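Local coordinates for protein phosphoribosylaminoimidazole-succinocarboxamide synthase (Thermotoga maritima, PDB 1KUT) that catalyses the ATP-dependent joining of L-aspartate to 5-amino-1-(5-phosphoribosyl)imidazole-4-carboxylate, forming SAICAR in the de novo synthesis of purine nucleotides, at residues K39-L50 against L214-R225; L72-F80 against G174-G184. All coordinates share one frame; numbering follows the deposited sequence.

Interaction 1 packs helix 39-55, the first of the chain, against the last, 214-229. Interaction 2 comes between these two along the chain. It joins the passage from strand 71-74 to strand 78-87 with the hairpin of strands 164-175 and 181-183. The centres lie about 23 Å apart, yet the contacts touch: Leu-72 packs against Ala-44, Thr-47 and Ala-48 of helix 39-55. Segment 72-80 passes from the five-stranded antiparallel sheet, through strand 71-74, to the six-stranded one. Interaction 1 thus brings the C-terminal helix back to an early one, while interaction 2 lies where the chain passes between the sheets. All four segments belong to the SAICAR synthetase family region.

Interaction 1. Residues K39-L50 against L214-R225; sequences KGSICAETTAIL and LKKYREVLELCR
Ile-42 and Leu-221 are the knobs of knobs-into-holes packing between the helical segments 39-50 and 214-225. The axes run 9.5 Å apart at their closest, and their N-to-C directions differ by 31°. Ile-42 sits among Leu-214, Tyr-217, Arg-218 and Leu-221. Its CD1 is pressed against Leu-214 CD1 at 3.3 Å, tighter than usual. Its CG2 branch, anti to the backbone N, meets Tyr-217 CB at 3.5 Å. In return Leu-221 enters the hole formed by Ile-42, Glu-45, Thr-46 and Ile-49. Cys-43 SG comes to the edge of the Tyr-217 ring, 3.6 Å from CD2, a sulfur-aromatic contact. Lys-39 CG lies over one ring face, toward the rim. Lys-39 NZ makes a salt bridge to Asp-190, and Tyr-217 OH a hydrogen bond to the same carboxylate.

A two-pronged, side-on salt bridge joins Arg-225 and Glu-45. Arg-225 NE reaches OE1 of Glu-45 at 2.8 Å from above the carboxylate plane, and NH2 reaches OE2 on its syn side at 2.8 Å. The carboxylate and guanidinium planes are 44° apart. Glu-45 is extended, with CG anti to the backbone N (chi1 -178°), which carries the carboxylate across to Arg-225. Leu-221 CD2 lies over one face of the guanidinium. With an alanine here, the Arg-225 charge would probably be left without its mate and the guanidinium freer to turn. Cys-224 SG packs on Leu-50 CD1 at 3.5 Å.

Helix 138-160 covers the far end, with Leu-155 and Phe-158 on Leu-50 and Phe-159 on Cys-224. Strands 16-21 and 63-67 pack on helix 39-55 through Phe-21, Leu-63 and Tyr-66.

Interaction 2. Residues L72-F80 against G174-G184; sequences LKVIPLKMF and GLDKDGNVVLG
Lys-78 and Leu-175 form an antiparallel hydrogen-bonded pair, and Met-79 and Gly-174 the non-hydrogen-bonded pair beside it. Lys-78 N gives a nearly straight bond to Leu-175 O (2.8 Å, 166°). In the return bond Leu-175 N meets Lys-78 O at 3.1 Å. Leu-77 CA adds a CA-H...O contact to Leu-175 O.

Leu-77 carries much of the apolar contact. With CG anti to the carbonyl carbon (chi1 -66°), the isobutyl end reaches Val-182 and crosses it at about a right angle. CD2 of Leu-77 is packed tightly on Val-182 CB at 3.5 Å. Phe-80 turns its ring edge to the hairpin: CE1 meets Leu-175 CD1 at 3.4 Å, and CD1 of Phe-80 lies 3.7 Å from Gly-174 CA. Gly-174 has no side chain, and the selenium of selenomethionine Met-79 and Leu-77 CB close in on its CA.

Asp-176 begins a type I turn to Gly-179 and makes an Asx turn. Its OD1 accepts from Asp-178 N and Asn-180 N, which arrive from opposite faces of the carboxylate plane. A water donates to Pro-76 O and accepts a weak bond from Lys-177 N.

The pairing joins strands 78-87 and 164-175, and Gln-140 and Met-144 of helix 138-160 touch Phe-80. The chemistry thus divides: backbone bonds and apolar contacts join the two segments, while the Asp-176 carboxylate holds the turn within its own.

Interaction 1. Residues K39-L50 against L214-R225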
loop_
_atom_site.group_PDB
_atom_site.type_symbol
_atom_site.label_atom_id
_atom_site.label_comp_id
_atom_site.label_asym_id
_atom_site.label_seq_id
_atom_site.Cartn_x
_atom_site.Cartn_y
_atom_site.Cartn_z
ATOM N N LYS B 39 3.517 31.821 10.977
ATOM C CA LYS B 39 2.913 30.500 10.925
ATOM C C LYS B 39 3.782 29.430 11.647
ATOM O O LYS B 39 3.256 28.463 12.213
ATOM C CB LYS B 39 2.670 30.154 9.451
ATOM C CG LYS B 39 2.133 28.768 9.156
ATOM C CD LYS B 39 3.267 27.821 8.861
ATOM C CE LYS B 39 2.758 26.527 8.277
ATOM N NZ LYS B 39 3.894 25.607 8.032
ATOM N N GLY B 40 5.102 29.624 11.649
ATOM C CA GLY B 40 5.992 28.681 12.309
ATOM C C GLY B 40 5.808 28.682 13.817
ATOM O O GLY B 40 5.825 27.629 14.459
ATOM N N SER B 41 5.625 29.870 14.385
ATOM C CA SER B 41 5.428 30.037 15.824
ATOM C C SER B 41 4.127 29.376 16.252
ATOM O O SER B 41 4.031 28.780 17.325
ATOM C CB SER B 41 5.377 31.525 16.154
ATOM O OG SER B 41 6.401 32.212 15.441
ATOM N N ILE B 42 3.124 29.496 15.391
ATOM C CA ILE B 42 1.807 28.931 15.635
ATOM C C ILE B 42 1.890 27.409 15.703
ATOM O O ILE B 42 1.397 26.798 16.644
ATOM C CB ILE B 42 0.819 29.374 14.507
ATOM C CG1 ILE B 42 0.272 30.767 14.839
ATOM C CG2 ILE B 42 -0.293 28.357 14.326
ATOM C CD1 ILE B 42 -0.670 31.336 13.799
ATOM N N CYS B 43 2.536 26.806 14.710
ATOM C CA CYS B 43 2.657 25.354 14.661
ATOM C C CYS B 43 3.551 24.809 15.780
ATOM O O CYS B 43 3.250 23.776 16.377
ATOM C CB CYS B 43 3.170 24.923 13.279
ATOM S SG CYS B 43 1.913 25.114 11.936
ATOM N N ALA B 44 4.637 25.513 16.077
ATOM C CA ALA B 44 5.540 25.087 17.133
ATOM C C ALA B 44 4.759 24.985 18.430
ATOM O O ALA B 44 4.819 23.970 19.124
ATOM C CB ALA B 44 6.700 26.085 17.287
ATOM N N GLU B 45 4.004 26.027 18.755
ATOM C CA GLU B 45 3.241 26.005 19.997
ATOM C C GLU B 45 2.088 24.996 20.047
ATOM O O GLU B 45 1.874 24.364 21.079
ATOM C CB GLU B 45 2.723 27.401 20.332
ATOM C CG GLU B 45 1.960 27.459 21.630
ATOM C CD GLU B 45 1.466 28.860 21.942
ATOM O OE1 GLU B 45 0.767 29.025 22.974
ATOM O OE2 GLU B 45 1.785 29.793 21.150
ATOM N N THR B 46 1.330 24.822 18.968
ATOM C CA THR B 46 0.252 23.844 19.055
ATOM C C THR B 46 0.870 22.439 19.119
ATOM O O THR B 46 0.327 21.550 19.751
ATOM C CB THR B 46 -0.800 23.992 17.901
ATOM O OG1 THR B 46 -0.580 23.020 16.880
ATOM C CG2 THR B 46 -0.743 25.380 17.306
ATOM N N THR B 47 2.032 22.249 18.510
ATOM C CA THR B 47 2.702 20.950 18.588
ATOM C C THR B 47 3.069 20.667 20.047
ATOM O O THR B 47 2.777 19.590 20.568
ATOM C CB THR B 47 4.010 20.928 17.751
ATOM O OG1 THR B 47 3.687 21.076 16.366
ATOM C CG2 THR B 47 4.772 19.611 17.948
ATOM N N ALA B 48 3.692 21.649 20.702
ATOM C CA ALA B 48 4.116 21.536 22.099
ATOM C C ALA B 48 2.981 21.299 23.077
ATOM O O ALA B 48 3.139 20.601 24.075
ATOM C CB ALA B 48 4.881 22.766 22.500
ATOM N N ILE B 49 1.836 21.906 22.807
ATOM C CA ILE B 49 0.654 21.727 23.638
ATOM C C ILE B 49 0.137 20.301 23.452
ATOM O O ILE B 49 -0.009 19.542 24.402
ATOM C CB ILE B 49 -0.446 22.739 23.223
ATOM C CG1 ILE B 49 -0.038 24.137 23.693
ATOM C CG2 ILE B 49 -1.811 22.295 23.742
ATOM C CD1 ILE B 49 -1.113 25.180 23.516
ATOM N N LEU B 50 -0.141 19.933 22.212
ATOM C CA LEU B 50 -0.624 18.591 21.931
ATOM C C LEU B 50 0.324 17.489 22.467
ATOM O O LEU B 50 -0.115 16.587 23.178
ATOM C CB LEU B 50 -0.849 18.437 20.423
ATOM C CG LEU B 50 -2.214 18.814 19.809
ATOM C CD1 LEU B 50 -3.123 19.516 20.821
ATOM C CD2 LEU B 50 -1.996 19.664 18.561
ATOM N N LEU B 214 -3.656 31.589 7.197
ATOM C CA LEU B 214 -3.224 31.609 8.585
ATOM C C LEU B 214 -4.394 31.531 9.550
ATOM O O LEU B 214 -4.204 31.209 10.721
ATOM C CB LEU B 214 -2.397 32.868 8.885
ATOM C CG LEU B 214 -1.845 33.005 10.317
ATOM C CD1 LEU B 214 -0.748 31.972 10.564
ATOM C CD2 LEU B 214 -1.282 34.405 10.518
ATOM N N LYS B 215 -5.608 31.796 9.075
ATOM C CA LYS B 215 -6.756 31.770 9.978
ATOM C C LYS B 215 -7.060 30.426 10.650
ATOM O O LYS B 215 -7.340 30.383 11.854
ATOM C CB LYS B 215 -8.013 32.284 9.275
ATOM C CG LYS B 215 -9.179 32.422 10.239
ATOM C CD LYS B 215 -10.120 33.535 9.843
ATOM C CE LYS B 215 -11.045 33.876 10.999
ATOM N NZ LYS B 215 -11.854 35.095 10.715
ATOM N N LYS B 216 -7.022 29.334 9.890
ATOM C CA LYS B 216 -7.299 28.027 10.483
ATOM C C LYS B 216 -6.258 27.713 11.553
ATOM O O LYS B 216 -6.594 27.142 12.596
ATOM C CB LYS B 216 -7.303 26.912 9.425
ATOM C CG LYS B 216 -5.924 26.428 8.980
ATOM C CD LYS B 216 -6.027 25.170 8.114
ATOM C CE LYS B 216 -4.651 24.707 7.625
ATOM N NZ LYS B 216 -4.736 23.535 6.688
ATOM N N TYR B 217 -5.002 28.090 11.298
ATOM C CA TYR B 217 -3.924 27.851 12.252
ATOM C C TYR B 217 -4.163 28.629 13.536
ATOM O O TYR B 217 -4.026 28.086 14.640
ATOM C CB TYR B 217 -2.567 28.261 11.668
ATOM C CG TYR B 217 -2.132 27.430 10.485
ATOM C CD1 TYR B 217 -2.649 27.671 9.211
ATOM C CD2 TYR B 217 -1.212 26.386 10.639
ATOM C CE1 TYR B 217 -2.261 26.897 8.114
ATOM C CE2 TYR B 217 -0.820 25.596 9.549
ATOM C CZ TYR B 217 -1.350 25.863 8.290
ATOM O OH TYR B 217 -0.976 25.106 7.209
ATOM N N ARG B 218 -4.512 29.906 13.397
ATOM C CA ARG B 218 -4.765 30.728 14.564
ATOM C C ARG B 218 -5.888 30.101 15.374
ATOM O O ARG B 218 -5.782 29.983 16.597
ATOM C CB ARG B 218 -5.136 32.160 14.157
ATOM C CG ARG B 218 -3.990 32.960 13.521
ATOM C CD ARG B 218 -4.321 34.451 13.458
ATOM N NE ARG B 218 -5.628 34.686 12.840
ATOM C CZ ARG B 218 -5.832 34.931 11.544
ATOM N NH1 ARG B 218 -4.811 34.990 10.694
ATOM N NH2 ARG B 218 -7.074 35.098 11.094
ATOM N N GLU B 219 -6.954 29.684 14.690
ATOM C CA GLU B 219 -8.098 29.062 15.359
ATOM C C GLU B 219 -7.701 27.771 16.078
ATOM O O GLU B 219 -8.084 27.552 17.228
ATOM C CB GLU B 219 -9.233 28.798 14.348
ATOM C CG GLU B 219 -10.018 30.064 13.956
ATOM C CD GLU B 219 -11.153 29.808 12.955
ATOM O OE1 GLU B 219 -11.830 30.786 12.554
ATOM O OE2 GLU B 219 -11.369 28.640 12.565
ATOM N N VAL B 220 -6.933 26.914 15.410
ATOM C CA VAL B 220 -6.483 25.669 16.052
ATOM C C VAL B 220 -5.696 25.979 17.330
ATOM O O VAL B 220 -5.986 25.432 18.398
ATOM C CB VAL B 220 -5.585 24.824 15.113
ATOM C CG1 VAL B 220 -4.988 23.644 15.876
ATOM C CG2 VAL B 220 -6.404 24.316 13.943
ATOM N N LEU B 221 -4.711 26.866 17.230
ATOM C CA LEU B 221 -3.923 27.223 18.403
ATOM C C LEU B 221 -4.798 27.681 19.569
ATOM O O LEU B 221 -4.729 27.098 20.658
ATOM C CB LEU B 221 -2.904 28.325 18.075
ATOM C CG LEU B 221 -2.001 28.745 19.249
ATOM C CD1 LEU B 221 -1.306 27.522 19.838
ATOM C CD2 LEU B 221 -0.959 29.767 18.779
ATOM N N GLU B 222 -5.620 28.710 19.344
ATOM C CA GLU B 222 -6.490 29.236 20.404
ATOM C C GLU B 222 -7.275 28.095 21.022
ATOM O O GLU B 222 -7.460 28.013 22.231
ATOM C CB GLU B 222 -7.466 30.266 19.843
ATOM C CG GLU B 222 -6.812 31.324 18.959
ATOM C CD GLU B 222 -7.822 32.337 18.397
ATOM O OE1 GLU B 222 -8.838 31.909 17.782
ATOM O OE2 GLU B 222 -7.588 33.559 18.572
ATOM N N LEU B 223 -7.746 27.211 20.163
ATOM C CA LEU B 223 -8.502 26.051 20.591
ATOM C C LEU B 223 -7.656 25.197 21.540
ATOM O O LEU B 223 -8.100 24.839 22.628
ATOM C CB LEU B 223 -8.907 25.260 19.353
ATOM C CG LEU B 223 -9.678 23.965 19.522
ATOM C CD1 LEU B 223 -10.354 23.637 18.213
ATOM C CD2 LEU B 223 -8.728 22.856 19.929
ATOM N N CYS B 224 -6.427 24.885 21.133
ATOM C CA CYS B 224 -5.548 24.081 21.968
ATOM C C CYS B 224 -5.212 24.786 23.276
ATOM O O CYS B 224 -5.150 24.150 24.330
ATOM C CB CYS B 224 -4.273 23.722 21.199
ATOM S SG CYS B 224 -4.573 22.523 19.853
ATOM N N ARG B 225 -4.994 26.095 23.217
ATOM C CA ARG B 225 -4.693 26.859 24.428
ATOM C C ARG B 225 -5.875 26.759 25.390
ATOM O O ARG B 225 -5.711 26.512 26.593
ATOM C CB ARG B 225 -4.447 28.329 24.085
ATOM C CG ARG B 225 -3.092 28.608 23.453
ATOM C CD ARG B 225 -2.947 30.079 23.087
ATOM N NE ARG B 225 -1.596 30.411 22.641
ATOM C CZ ARG B 225 -1.248 31.589 22.131
ATOM N NH1 ARG B 225 -2.158 32.542 21.998
ATOM N NH2 ARG B 225 0.009 31.827 21.768
#

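Interaction 2. Residues L72-F80 against G174-G184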
loop_
_atom_site.group_PDB
_atom_site.type_symbol
_atom_site.label_atom_id
_atom_site.label_comp_id
_atom_site.label_asym_id
_atom_site.label_seq_id
_atom_site.Cartn_x
_atom_site.Cartn_y
_atom_site.Cartn_z
ATOM N N LEU B 72 11.477 24.076 19.312
ATOM C CA LEU B 72 11.151 23.001 20.243
ATOM C C LEU B 72 12.431 22.283 20.649
ATOM O O LEU B 72 13.236 21.896 19.792
ATOM C CB LEU B 72 10.213 21.988 19.584
ATOM C CG LEU B 72 8.776 21.879 20.080
ATOM C CD1 LEU B 72 8.143 23.238 20.177
ATOM C CD2 LEU B 72 8.001 20.990 19.137
ATOM N N LYS B 73 12.645 22.124 21.948
ATOM C CA LYS B 73 13.824 21.402 22.373
ATOM C C LYS B 73 13.380 19.941 22.358
ATOM O O LYS B 73 12.459 19.543 23.083
ATOM C CB LYS B 73 14.251 21.834 23.771
ATOM C CG LYS B 73 15.552 21.203 24.251
ATOM C CD LYS B 73 15.799 21.658 25.679
ATOM C CE LYS B 73 16.614 20.660 26.490
ATOM N NZ LYS B 73 16.503 20.990 27.962
ATOM N N VAL B 74 14.027 19.148 21.517
ATOM C CA VAL B 74 13.664 17.748 21.386
ATOM C C VAL B 74 14.823 16.812 21.662
ATOM O O VAL B 74 15.981 17.220 21.648
ATOM C CB VAL B 74 13.139 17.444 19.972
ATOM C CG1 VAL B 74 11.868 18.232 19.714
ATOM C CG2 VAL B 74 14.197 17.801 18.936
ATOM N N ILE B 75 14.491 15.552 21.916
ATOM C CA ILE B 75 15.496 14.530 22.155
ATOM C C ILE B 75 15.802 13.908 20.795
ATOM O O ILE B 75 14.895 13.634 20.010
ATOM C CB ILE B 75 14.972 13.396 23.067
ATOM C CG1 ILE B 75 13.767 12.732 22.408
ATOM C CG2 ILE B 75 14.591 13.937 24.427
ATOM C CD1 ILE B 75 13.255 11.509 23.146
ATOM N N PRO B 76 17.086 13.685 20.494
ATOM C CA PRO B 76 17.400 13.083 19.195
ATOM C C PRO B 76 16.716 11.735 18.994
ATOM O O PRO B 76 16.488 10.981 19.946
ATOM C CB PRO B 76 18.925 12.965 19.221
ATOM C CG PRO B 76 19.263 12.994 20.698
ATOM C CD PRO B 76 18.311 14.013 21.237
ATOM N N LEU B 77 16.369 11.449 17.746
ATOM C CA LEU B 77 15.728 10.187 17.408
ATOM C C LEU B 77 16.299 9.733 16.089
ATOM O O LEU B 77 16.689 10.556 15.270
ATOM C CB LEU B 77 14.222 10.368 17.240
ATOM C CG LEU B 77 13.331 10.756 18.425
ATOM C CD1 LEU B 77 11.917 11.013 17.901
ATOM C CD2 LEU B 77 13.310 9.647 19.465
ATOM N N LYS B 78 16.389 8.427 15.888
ATOM C CA LYS B 78 16.840 7.941 14.594
ATOM C C LYS B 78 15.499 7.697 13.886
ATOM O O LYS B 78 14.852 6.666 14.080
ATOM C CB LYS B 78 17.637 6.636 14.713
ATOM C CG LYS B 78 18.457 6.351 13.441
ATOM C CD LYS B 78 19.206 5.014 13.486
ATOM C CE LYS B 78 20.114 4.872 12.258
ATOM N NZ LYS B 78 19.354 5.089 10.984
HETATM N N MSE B 79 15.076 8.677 13.091
HETATM C CA MSE B 79 13.792 8.617 12.395
HETATM C C MSE B 79 13.619 7.494 11.369
HETATM O O MSE B 79 14.586 7.038 10.751
HETATM C CB MSE B 79 13.532 9.962 11.710
HETATM C CG MSE B 79 13.463 11.162 12.665
HETATM SE SE MSE B 79 12.043 11.032 14.006
HETATM C CE MSE B 79 10.523 10.957 12.800
ATOM N N PHE B 80 12.381 7.033 11.216
ATOM C CA PHE B 80 12.061 6.025 10.213
ATOM C C PHE B 80 11.650 6.831 8.978
ATOM O O PHE B 80 10.949 7.837 9.101
ATOM C CB PHE B 80 10.873 5.158 10.633
ATOM C CG PHE B 80 11.181 4.171 11.730
ATOM C CD1 PHE B 80 11.196 4.563 13.057
ATOM C CD2 PHE B 80 11.413 2.831 11.430
ATOM C CE1 PHE B 80 11.433 3.629 14.071
ATOM C CE2 PHE B 80 11.649 1.897 12.441
ATOM C CZ PHE B 80 11.656 2.301 13.757
ATOM N N GLY B 174 10.422 7.539 15.495
ATOM C CA GLY B 174 11.852 7.305 15.497
ATOM C C GLY B 174 12.244 6.488 16.708
ATOM O O GLY B 174 11.404 6.159 17.552
ATOM N N LEU B 175 13.525 6.145 16.790
ATOM C CA LEU B 175 14.039 5.365 17.911
ATOM C C LEU B 175 14.938 6.252 18.757
ATOM O O LEU B 175 15.818 6.927 18.228
ATOM C CB LEU B 175 14.835 4.158 17.391
ATOM C CG LEU B 175 14.159 2.795 17.151
ATOM C CD1 LEU B 175 12.657 2.907 17.174
ATOM C CD2 LEU B 175 14.634 2.226 15.823
ATOM N N ASP B 176 14.709 6.284 20.065
ATOM C CA ASP B 176 15.576 7.089 20.922
ATOM C C ASP B 176 16.865 6.299 21.192
ATOM O O ASP B 176 17.137 5.319 20.503
ATOM C CB ASP B 176 14.880 7.465 22.241
ATOM C CG ASP B 176 14.288 6.269 22.963
ATOM O OD1 ASP B 176 14.848 5.152 22.865
ATOM O OD2 ASP B 176 13.258 6.454 23.652
ATOM N N LYS B 177 17.648 6.719 22.182
ATOM C CA LYS B 177 18.915 6.053 22.517
ATOM C C LYS B 177 18.743 4.645 23.061
ATOM O O LYS B 177 19.719 3.900 23.169
ATOM C CB LYS B 177 19.681 6.852 23.557
ATOM C CG LYS B 177 19.790 8.325 23.287
ATOM C CD LYS B 177 20.320 9.015 24.532
ATOM C CE LYS B 177 19.499 8.636 25.769
ATOM N NZ LYS B 177 20.010 9.285 27.018
ATOM N N ASP B 178 17.517 4.291 23.429
ATOM C CA ASP B 178 17.239 2.956 23.954
ATOM C C ASP B 178 16.423 2.073 23.015
ATOM O O ASP B 178 15.995 0.986 23.402
ATOM C CB ASP B 178 16.519 3.047 25.300
ATOM C CG ASP B 178 17.448 3.458 26.424
ATOM O OD1 ASP B 178 17.744 4.671 26.543
ATOM O OD2 ASP B 178 17.893 2.551 27.172
ATOM N N GLY B 179 16.202 2.541 21.787
ATOM C CA GLY B 179 15.443 1.761 20.824
ATOM C C GLY B 179 13.935 1.869 20.964
ATOM O O GLY B 179 13.190 1.107 20.340
ATOM N N ASN B 180 13.463 2.799 21.785
ATOM C CA ASN B 180 12.028 2.953 21.939
ATOM C C ASN B 180 11.458 3.688 20.731
ATOM O O ASN B 180 12.121 4.548 20.147
ATOM C CB ASN B 180 11.703 3.739 23.219
ATOM C CG ASN B 180 11.860 2.902 24.482
ATOM O OD1 ASN B 180 11.079 1.981 24.730
ATOM N ND2 ASN B 180 12.872 3.220 25.284
ATOM N N VAL B 181 10.244 3.314 20.337
ATOM C CA VAL B 181 9.566 3.981 19.238
ATOM C C VAL B 181 9.035 5.270 19.882
ATOM O O VAL B 181 8.383 5.238 20.936
ATOM C CB VAL B 181 8.405 3.101 18.670
ATOM C CG1 VAL B 181 7.519 3.908 17.729
ATOM C CG2 VAL B 181 8.997 1.912 17.908
ATOM N N VAL B 182 9.359 6.403 19.263
ATOM C CA VAL B 182 8.958 7.711 19.777
ATOM C C VAL B 182 8.364 8.574 18.665
ATOM O O VAL B 182 8.845 8.552 17.526
ATOM C CB VAL B 182 10.176 8.455 20.355
ATOM C CG1 VAL B 182 9.753 9.779 20.962
ATOM C CG2 VAL B 182 10.872 7.576 21.396
ATOM N N LEU B 183 7.322 9.331 19.010
ATOM C CA LEU B 183 6.668 10.220 18.068
ATOM C C LEU B 183 7.583 11.414 17.821
ATOM O O LEU B 183 7.980 12.108 18.750
ATOM C CB LEU B 183 5.329 10.712 18.634
ATOM C CG LEU B 183 4.567 11.654 17.683
ATOM C CD1 LEU B 183 3.876 10.831 16.598
ATOM C CD2 LEU B 183 3.544 12.475 18.452
ATOM N N GLY B 184 7.939 11.635 16.564
ATOM C CA GLY B 184 8.779 12.769 16.237
ATOM C C GLY B 184 7.934 13.787 15.499
ATOM O O GLY B 184 6.740 13.943 15.768
HETATM O O HOH W 1 17.325 9.651 22.140
#